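Putative D-glycero-D-manno-heptose 7-phosphate kinase (Campylobacter jejuni subsp. jejuni, PDB 4N3O) phosphorylates D-glycero-alpha-D-manno-heptose 7-phosphate at C-1 with ATP, giving the 1,7-bisphosphate on the way to GDP-heptose for the capsule polysaccharide. Local coordinates at residues A[67-79]-A[88-101]. Residues are numbered along the deposited sequence; the frame is centred on the assembly and turned at random.
Sequences CEYESKEFLGNDG and YNRIVKDFTKKPLS
In the N-terminal domain of this GHMP kinase, helix 82-96 links strands 65-70 and 102-108, which run antiparallel on either side of strand 55-60, and Asn-89 and Tyr-88 fasten the loop after the first strand to the helix. The carboxamide of Asn-89 pairs with both the N-H and the C=O of Leu-75, as a residue of a hydrogen-bonded antiparallel pair would: Leu-75 N donates to Asn-89 OD1 (2.9 Å, 171° at the hydrogen), and Asn-89 ND2 to Leu-75 O (3.1 Å). Two nearly straight bonds thus fix the rotation of the amide, and its ND2 lies over one face of the Phe-74 ring, 3.3 Å from CE1, with the planes 21° apart. Tyr-88, its CG anti to the backbone N (chi1 174°), places OH to donate to Lys-72 O (2.7 Å) at the ring edge. The same hydroxyl accepts Leu-100 N at 3.2 Å. Leu-75 CD1 packs against Tyr-88 CD2 (3.7 Å), while Val-92 CG1 meets Glu-73 O at 3.6 Å, the two side chains crossing at about a right angle. Ser-71 OG donates to Leu-100 O from above the carbonyl plane and touches Pro-99 CB. Ile-56 packs on Tyr-88, and Phe-58 on Leu-75. Away from the residues predicted to bind ATP and substrate, the contact joins the loop following edge strand 65-70 to helix 82-96 and the chain leaving it, in the mixed alpha/beta N-terminal domain of a GHMP kinase.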
ATOM      1  N   CYS A  67      27.253   1.828 -13.313  1.00 70.20           N
ATOM      2  CA  CYS A  67      28.280   1.080 -14.042  1.00 69.33           C
ATOM      3  C   CYS A  67      28.000   1.047 -15.536  1.00 70.50           C
ATOM      4  O   CYS A  67      26.848   0.960 -15.974  1.00 67.47           O
ATOM      5  CB  CYS A  67      28.302  -0.394 -13.628  1.00 67.51           C
ATOM      6  SG  CYS A  67      28.553  -0.817 -11.903  1.00 73.04           S
ATOM      7  N   GLU A  68      29.066   1.053 -16.319  1.00 72.89           N
ATOM      8  CA  GLU A  68      28.940   0.936 -17.751  1.00 73.34           C
ATOM      9  C   GLU A  68      30.075   0.040 -18.230  1.00 71.54           C
ATOM     10  O   GLU A  68      31.206   0.224 -17.816  1.00 71.40           O
ATOM     11  CB  GLU A  68      28.979   2.304 -18.410  1.00 77.32           C
ATOM     12  CG  GLU A  68      28.741   2.248 -19.911  1.00 82.32           C
ATOM     13  CD  GLU A  68      28.456   3.607 -20.513  1.00 84.68           C
ATOM     14  OE1 GLU A  68      28.597   3.745 -21.746  1.00 88.60           O
ATOM     15  OE2 GLU A  68      28.089   4.532 -19.756  1.00 85.40           O
ATOM     16  N   TYR A  69      29.751  -0.948 -19.064  1.00 68.55           N
ATOM     17  CA  TYR A  69      30.736  -1.889 -19.598  1.00 67.19           C
ATOM     18  C   TYR A  69      30.397  -2.227 -21.021  1.00 68.48           C
ATOM     19  O   TYR A  69      29.309  -1.922 -21.502  1.00 68.61           O
ATOM     20  CB  TYR A  69      30.729  -3.217 -18.825  1.00 65.57           C
ATOM     21  CG  TYR A  69      30.832  -3.076 -17.333  1.00 64.76           C
ATOM     22  CD1 TYR A  69      32.062  -2.858 -16.711  1.00 65.66           C
ATOM     23  CD2 TYR A  69      29.706  -3.169 -16.541  1.00 59.60           C
ATOM     24  CE1 TYR A  69      32.153  -2.722 -15.335  1.00 65.16           C
ATOM     25  CE2 TYR A  69      29.787  -3.044 -15.170  1.00 61.48           C
ATOM     26  CZ  TYR A  69      31.007  -2.812 -14.568  1.00 62.62           C
ATOM     27  OH  TYR A  69      31.064  -2.678 -13.199  1.00 62.19           O
ATOM     28  N   GLU A  70      31.339  -2.884 -21.678  1.00 71.38           N
ATOM     29  CA  GLU A  70      31.153  -3.368 -23.028  1.00 76.17           C
ATOM     30  C   GLU A  70      30.475  -4.737 -22.971  1.00 72.53           C
ATOM     31  O   GLU A  70      30.810  -5.576 -22.140  1.00 72.90           O
ATOM     32  CB  GLU A  70      32.501  -3.486 -23.749  1.00 81.58           C
ATOM     33  CG  GLU A  70      33.081  -2.153 -24.192  1.00 88.40           C
ATOM     34  CD  GLU A  70      32.268  -1.503 -25.301  1.00 92.59           C
ATOM     35  OE1 GLU A  70      31.549  -2.228 -26.029  1.00 90.73           O
ATOM     36  OE2 GLU A  70      32.359  -0.265 -25.452  1.00 96.91           O
ATOM     37  N   SER A  71      29.527  -4.947 -23.873  1.00 72.05           N
ATOM     38  CA  SER A  71      28.783  -6.196 -23.968  1.00 72.65           C
ATOM     39  C   SER A  71      29.688  -7.407 -24.240  1.00 75.16           C
ATOM     40  O   SER A  71      30.285  -7.506 -25.306  1.00 75.61           O
ATOM     41  CB  SER A  71      27.739  -6.065 -25.078  1.00 74.27           C
ATOM     42  OG  SER A  71      27.045  -7.273 -25.290  1.00 79.80           O
ATOM     43  N   LYS A  72      29.785  -8.307 -23.257  1.00 75.20           N
ATOM     44  CA  LYS A  72      30.568  -9.553 -23.362  1.00 76.26           C
ATOM     45  C   LYS A  72      29.924 -10.674 -22.523  1.00 74.09           C
ATOM     46  O   LYS A  72      28.992 -10.424 -21.751  1.00 76.53           O
ATOM     47  CB  LYS A  72      32.022  -9.331 -22.947  1.00 79.32           C
ATOM     48  CG  LYS A  72      32.200  -8.804 -21.538  1.00 78.40           C
ATOM     49  CD  LYS A  72      33.667  -8.605 -21.221  1.00 79.80           C
ATOM     50  CE  LYS A  72      33.845  -7.930 -19.875  1.00 80.32           C
ATOM     51  NZ  LYS A  72      35.284  -7.742 -19.562  1.00 84.38           N
ATOM     52  N   GLU A  73      30.425 -11.900 -22.663  1.00 73.35           N
ATOM     53  CA  GLU A  73      29.832 -13.054 -21.968  1.00 73.69           C
ATOM     54  C   GLU A  73      30.028 -13.082 -20.464  1.00 68.85           C
ATOM     55  O   GLU A  73      29.144 -13.540 -19.746  1.00 63.62           O
ATOM     56  CB  GLU A  73      30.331 -14.388 -22.546  1.00 80.91           C
ATOM     57  CG  GLU A  73      29.876 -14.690 -23.969  1.00 83.69           C
ATOM     58  CD  GLU A  73      30.065 -16.155 -24.347  1.00 85.85           C
ATOM     59  OE1 GLU A  73      29.711 -17.039 -23.522  1.00 82.31           O
ATOM     60  OE2 GLU A  73      30.536 -16.423 -25.478  1.00 87.54           O
ATOM     61  N   PHE A  74      31.184 -12.625 -19.991  1.00 67.45           N
ATOM     62  CA  PHE A  74      31.471 -12.639 -18.556  1.00 65.59           C
ATOM     63  C   PHE A  74      32.016 -11.302 -18.093  1.00 65.37           C
ATOM     64  O   PHE A  74      32.946 -10.776 -18.686  1.00 66.13           O
ATOM     65  CB  PHE A  74      32.484 -13.741 -18.220  1.00 66.49           C
ATOM     66  CG  PHE A  74      32.801 -13.861 -16.745  1.00 66.86           C
ATOM     67  CD1 PHE A  74      32.021 -14.654 -15.912  1.00 64.44           C
ATOM     68  CD2 PHE A  74      33.899 -13.197 -16.195  1.00 68.86           C
ATOM     69  CE1 PHE A  74      32.315 -14.774 -14.560  1.00 63.49           C
ATOM     70  CE2 PHE A  74      34.197 -13.315 -14.844  1.00 67.72           C
ATOM     71  CZ  PHE A  74      33.396 -14.100 -14.026  1.00 66.56           C
ATOM     72  N   LEU A  75      31.424 -10.776 -17.023  1.00 63.16           N
ATOM     73  CA  LEU A  75      31.835  -9.520 -16.421  1.00 61.67           C
ATOM     74  C   LEU A  75      32.502  -9.815 -15.084  1.00 62.88           C
ATOM     75  O   LEU A  75      31.852 -10.278 -14.133  1.00 62.57           O
ATOM     76  CB  LEU A  75      30.621  -8.635 -16.188  1.00 60.07           C
ATOM     77  CG  LEU A  75      29.793  -8.274 -17.412  1.00 59.49           C
ATOM     78  CD1 LEU A  75      28.620  -7.401 -16.982  1.00 58.66           C
ATOM     79  CD2 LEU A  75      30.648  -7.563 -18.449  1.00 60.51           C
ATOM     80  N   GLY A  76      33.801  -9.556 -15.009  1.00 65.04           N
ATOM     81  CA  GLY A  76      34.562  -9.799 -13.794  1.00 65.79           C
ATOM     82  C   GLY A  76      34.203  -8.784 -12.744  1.00 66.28           C
ATOM     83  O   GLY A  76      33.728  -7.691 -13.073  1.00 63.36           O
ATOM     84  N   ASN A  77      34.444  -9.143 -11.483  1.00 69.65           N
ATOM     85  CA  ASN A  77      34.113  -8.281 -10.340  1.00 71.66           C
ATOM     86  C   ASN A  77      34.994  -7.057 -10.190  1.00 72.91           C
ATOM     87  O   ASN A  77      36.205  -7.140 -10.356  1.00 81.11           O
ATOM     88  CB  ASN A  77      34.148  -9.091  -9.047  1.00 72.93           C
ATOM     89  CG  ASN A  77      33.061 -10.139  -8.999  1.00 74.05           C
ATOM     90  OD1 ASN A  77      32.169 -10.169  -9.854  1.00 73.88           O
ATOM     91  ND2 ASN A  77      33.118 -10.999  -7.991  1.00 76.65           N
ATOM     92  N   ASP A  78      34.380  -5.926  -9.853  1.00 72.07           N
ATOM     93  CA  ASP A  78      35.116  -4.674  -9.690  1.00 74.26           C
ATOM     94  C   ASP A  78      34.643  -3.830  -8.509  1.00 72.93           C
ATOM     95  O   ASP A  78      35.009  -2.672  -8.409  1.00 72.48           O
ATOM     96  CB  ASP A  78      35.032  -3.841 -10.971  1.00 74.71           C
ATOM     97  CG  ASP A  78      33.632  -3.339 -11.253  1.00 76.20           C
ATOM     98  OD1 ASP A  78      32.705  -3.622 -10.450  1.00 77.36           O
ATOM     99  OD2 ASP A  78      33.457  -2.656 -12.286  1.00 75.92           O
ATOM    100  N   GLY A  79      33.809  -4.399  -7.641  1.00 76.75           N
ATOM    101  CA  GLY A  79      33.326  -3.683  -6.449  1.00 76.38           C
ATOM    102  C   GLY A  79      32.119  -2.764  -6.599  1.00 72.92           C
ATOM    103  O   GLY A  79      31.650  -2.204  -5.610  1.00 68.81           O
ATOM    104  N   TYR A  88      23.841 -11.392 -14.323  1.00 46.51           N
ATOM    105  CA  TYR A  88      24.100 -11.352 -15.759  1.00 49.90           C
ATOM    106  C   TYR A  88      24.915 -12.570 -16.231  1.00 52.57           C
ATOM    107  O   TYR A  88      24.515 -13.285 -17.151  1.00 53.82           O
ATOM    108  CB  TYR A  88      24.829 -10.069 -16.136  1.00 51.13           C
ATOM    109  CG  TYR A  88      25.239 -10.050 -17.576  1.00 50.62           C
ATOM    110  CD1 TYR A  88      24.311  -9.807 -18.569  1.00 48.42           C
ATOM    111  CD2 TYR A  88      26.564 -10.285 -17.947  1.00 53.35           C
ATOM    112  CE1 TYR A  88      24.680  -9.800 -19.903  1.00 51.47           C
ATOM    113  CE2 TYR A  88      26.946 -10.273 -19.274  1.00 54.15           C
ATOM    114  CZ  TYR A  88      25.997 -10.033 -20.250  1.00 52.42           C
ATOM    115  OH  TYR A  88      26.357 -10.024 -21.572  1.00 53.61           O
ATOM    116  N   ASN A  89      26.055 -12.797 -15.589  1.00 53.86           N
ATOM    117  CA  ASN A  89      26.915 -13.924 -15.932  1.00 56.41           C
ATOM    118  C   ASN A  89      26.152 -15.254 -15.970  1.00 55.98           C
ATOM    119  O   ASN A  89      26.347 -16.061 -16.873  1.00 55.53           O
ATOM    120  CB  ASN A  89      28.080 -14.016 -14.946  1.00 58.26           C
ATOM    121  CG  ASN A  89      29.026 -12.809 -15.021  1.00 59.91           C
ATOM    122  OD1 ASN A  89      29.018 -12.036 -15.981  1.00 55.06           O
ATOM    123  ND2 ASN A  89      29.850 -12.654 -13.992  1.00 62.18           N
ATOM    124  N   ARG A  90      25.250 -15.456 -15.017  1.00 52.91           N
ATOM    125  CA  ARG A  90      24.494 -16.690 -14.934  1.00 53.76           C
ATOM    126  C   ARG A  90      23.443 -16.794 -16.050  1.00 54.76           C
ATOM    127  O   ARG A  90      23.229 -17.863 -16.610  1.00 58.30           O
ATOM    128  CB  ARG A  90      23.862 -16.795 -13.553  1.00 56.72           C
ATOM    129  CG  ARG A  90      23.187 -18.119 -13.239  1.00 61.44           C
ATOM    130  CD  ARG A  90      24.156 -19.283 -13.069  1.00 62.97           C
ATOM    131  NE  ARG A  90      23.413 -20.490 -12.695  1.00 67.91           N
ATOM    132  CZ  ARG A  90      23.177 -20.893 -11.447  1.00 69.17           C
ATOM    133  NH1 ARG A  90      23.654 -20.223 -10.400  1.00 69.37           N
ATOM    134  NH2 ARG A  90      22.467 -21.998 -11.245  1.00 72.71           N
ATOM    135  N   ILE A  91      22.793 -15.686 -16.379  1.00 55.00           N
ATOM    136  CA  ILE A  91      21.819 -15.673 -17.478  1.00 53.15           C
ATOM    137  C   ILE A  91      22.489 -15.997 -18.815  1.00 53.20           C
ATOM    138  O   ILE A  91      21.871 -16.584 -19.701  1.00 57.01           O
ATOM    139  CB  ILE A  91      21.123 -14.300 -17.611  1.00 49.75           C
ATOM    140  CG1 ILE A  91      20.268 -14.003 -16.377  1.00 48.16           C
ATOM    141  CG2 ILE A  91      20.261 -14.260 -18.859  1.00 50.54           C
ATOM    142  CD1 ILE A  91      19.124 -14.976 -16.147  1.00 47.76           C
ATOM    143  N   VAL A  92      23.742 -15.595 -18.967  1.00 54.59           N
ATOM    144  CA  VAL A  92      24.493 -15.868 -20.205  1.00 58.25           C
ATOM    145  C   VAL A  92      25.048 -17.298 -20.265  1.00 58.36           C
ATOM    146  O   VAL A  92      25.033 -17.929 -21.318  1.00 60.78           O
ATOM    147  CB  VAL A  92      25.677 -14.892 -20.364  1.00 60.35           C
ATOM    148  CG1 VAL A  92      26.583 -15.321 -21.507  1.00 63.53           C
ATOM    149  CG2 VAL A  92      25.169 -13.475 -20.566  1.00 60.30           C
ATOM    150  N   LYS A  93      25.530 -17.783 -19.127  0.50 59.51           N
ATOM    151  CA  LYS A  93      26.114 -19.113 -19.019  0.50 61.87           C
ATOM    152  C   LYS A  93      25.078 -20.217 -19.205  0.50 61.32           C
ATOM    153  O   LYS A  93      25.319 -21.189 -19.911  0.50 62.40           O
ATOM    154  CB  LYS A  93      26.784 -19.256 -17.647  0.50 62.74           C
ATOM    155  CG  LYS A  93      27.433 -20.605 -17.384  0.50 65.07           C
ATOM    156  CD  LYS A  93      28.010 -20.682 -15.972  0.50 65.99           C
ATOM    157  CE  LYS A  93      26.921 -20.546 -14.918  0.50 64.68           C
ATOM    158  NZ  LYS A  93      27.435 -20.591 -13.522  0.50 65.63           N
ATOM    159  N   ASP A  94      23.919 -20.046 -18.584  1.00 59.66           N
ATOM    160  CA  ASP A  94      22.860 -21.055 -18.631  1.00 63.43           C
ATOM    161  C   ASP A  94      21.716 -20.897 -19.644  1.00 64.62           C
ATOM    162  O   ASP A  94      20.957 -21.851 -19.828  1.00 68.34           O
ATOM    163  CB  ASP A  94      22.277 -21.220 -17.219  1.00 62.98           C
ATOM    164  CG  ASP A  94      23.301 -21.770 -16.229  1.00 67.46           C
ATOM    165  OD1 ASP A  94      24.424 -22.127 -16.655  1.00 68.55           O
ATOM    166  OD2 ASP A  94      22.976 -21.864 -15.026  1.00 72.71           O
ATOM    167  N   PHE A  95      21.590 -19.754 -20.324  1.00 63.80           N
ATOM    168  CA  PHE A  95      20.465 -19.582 -21.269  1.00 62.15           C
ATOM    169  C   PHE A  95      20.803 -19.035 -22.663  1.00 64.43           C
ATOM    170  O   PHE A  95      20.685 -19.756 -23.651  1.00 65.84           O
ATOM    171  CB  PHE A  95      19.351 -18.729 -20.619  1.00 61.19           C
ATOM    172  CG  PHE A  95      18.815 -19.317 -19.344  1.00 59.09           C
ATOM    173  CD1 PHE A  95      17.963 -20.407 -19.374  1.00 60.92           C
ATOM    174  CD2 PHE A  95      19.175 -18.794 -18.115  1.00 61.99           C
ATOM    175  CE1 PHE A  95      17.488 -20.972 -18.201  1.00 61.91           C
ATOM    176  CE2 PHE A  95      18.694 -19.347 -16.933  1.00 58.72           C
ATOM    177  CZ  PHE A  95      17.853 -20.439 -16.980  1.00 60.79           C
ATOM    178  N   THR A  96      21.227 -17.773 -22.740  1.00 65.13           N
ATOM    179  CA  THR A  96      21.488 -17.107 -24.031  1.00 64.24           C
ATOM    180  C   THR A  96      22.727 -17.510 -24.828  1.00 67.43           C
ATOM    181  O   THR A  96      22.741 -17.318 -26.034  1.00 67.13           O
ATOM    182  CB  THR A  96      21.583 -15.581 -23.856  1.00 63.45           C
ATOM    183  OG1 THR A  96      22.694 -15.252 -23.007  1.00 60.67           O
ATOM    184  CG2 THR A  96      20.290 -15.028 -23.280  1.00 62.11           C
ATOM    185  N   LYS A  97      23.771 -17.993 -24.153  1.00 71.63           N
ATOM    186  CA  LYS A  97      25.039 -18.427 -24.794  1.00 77.76           C
ATOM    187  C   LYS A  97      25.764 -17.315 -25.574  1.00 78.30           C
ATOM    188  O   LYS A  97      26.745 -17.579 -26.272  1.00 80.93           O
ATOM    189  CB  LYS A  97      24.799 -19.614 -25.742  1.00 80.18           C
ATOM    190  CG  LYS A  97      23.934 -20.724 -25.175  1.00 86.09           C
ATOM    191  CD  LYS A  97      24.477 -21.251 -23.861  1.00 91.35           C
ATOM    192  CE  LYS A  97      23.546 -22.284 -23.256  1.00 91.28           C
ATOM    193  NZ  LYS A  97      24.088 -22.761 -21.959  1.00 94.04           N
ATOM    194  N   LYS A  98      25.291 -16.084 -25.438  1.00 75.24           N
ATOM    195  CA  LYS A  98      25.862 -14.956 -26.160  1.00 74.02           C
ATOM    196  C   LYS A  98      25.715 -13.664 -25.337  1.00 70.31           C
ATOM    197  O   LYS A  98      24.924 -13.613 -24.387  1.00 62.23           O
ATOM    198  CB  LYS A  98      25.145 -14.813 -27.503  1.00 79.58           C
ATOM    199  CG  LYS A  98      23.633 -14.640 -27.367  1.00 85.67           C
ATOM    200  CD  LYS A  98      22.919 -14.607 -28.711  1.00 92.31           C
ATOM    201  CE  LYS A  98      23.260 -13.358 -29.508  1.00 97.80           C
ATOM    202  NZ  LYS A  98      22.561 -13.339 -30.823  1.00103.82           N
ATOM    203  N   PRO A  99      26.473 -12.616 -25.698  1.00 66.72           N
ATOM    204  CA  PRO A  99      26.369 -11.367 -24.955  1.00 62.69           C
ATOM    205  C   PRO A  99      25.036 -10.650 -25.206  1.00 63.77           C
ATOM    206  O   PRO A  99      24.354 -10.922 -26.193  1.00 63.36           O
ATOM    207  CB  PRO A  99      27.534 -10.527 -25.493  1.00 65.03           C
ATOM    208  CG  PRO A  99      28.362 -11.441 -26.343  1.00 66.76           C
ATOM    209  CD  PRO A  99      27.458 -12.537 -26.790  1.00 66.89           C
ATOM    210  N   LEU A 100      24.676  -9.745 -24.304  1.00 61.49           N
ATOM    211  CA  LEU A 100      23.431  -8.991 -24.419  1.00 60.60           C
ATOM    212  C   LEU A 100      23.731  -7.519 -24.191  1.00 59.77           C
ATOM    213  O   LEU A 100      24.697  -7.178 -23.487  1.00 58.04           O
ATOM    214  CB  LEU A 100      22.422  -9.480 -23.379  1.00 56.36           C
ATOM    215  CG  LEU A 100      22.142 -10.987 -23.368  1.00 54.06           C
ATOM    216  CD1 LEU A 100      21.390 -11.343 -22.095  1.00 52.22           C
ATOM    217  CD2 LEU A 100      21.382 -11.442 -24.610  1.00 52.84           C
ATOM    218  N   SER A 101      22.911  -6.650 -24.778  1.00 57.78           N
ATOM    219  CA  SER A 101      23.100  -5.205 -24.621  1.00 57.29           C
ATOM    220  C   SER A 101      21.824  -4.589 -24.030  1.00 51.88           C
ATOM    221  O   SER A 101      20.742  -4.716 -24.603  1.00 51.07           O
ATOM    222  CB  SER A 101      23.488  -4.576 -25.959  1.00 59.11           C
ATOM    223  OG  SER A 101      23.878  -3.217 -25.801  1.00 61.90           O
TER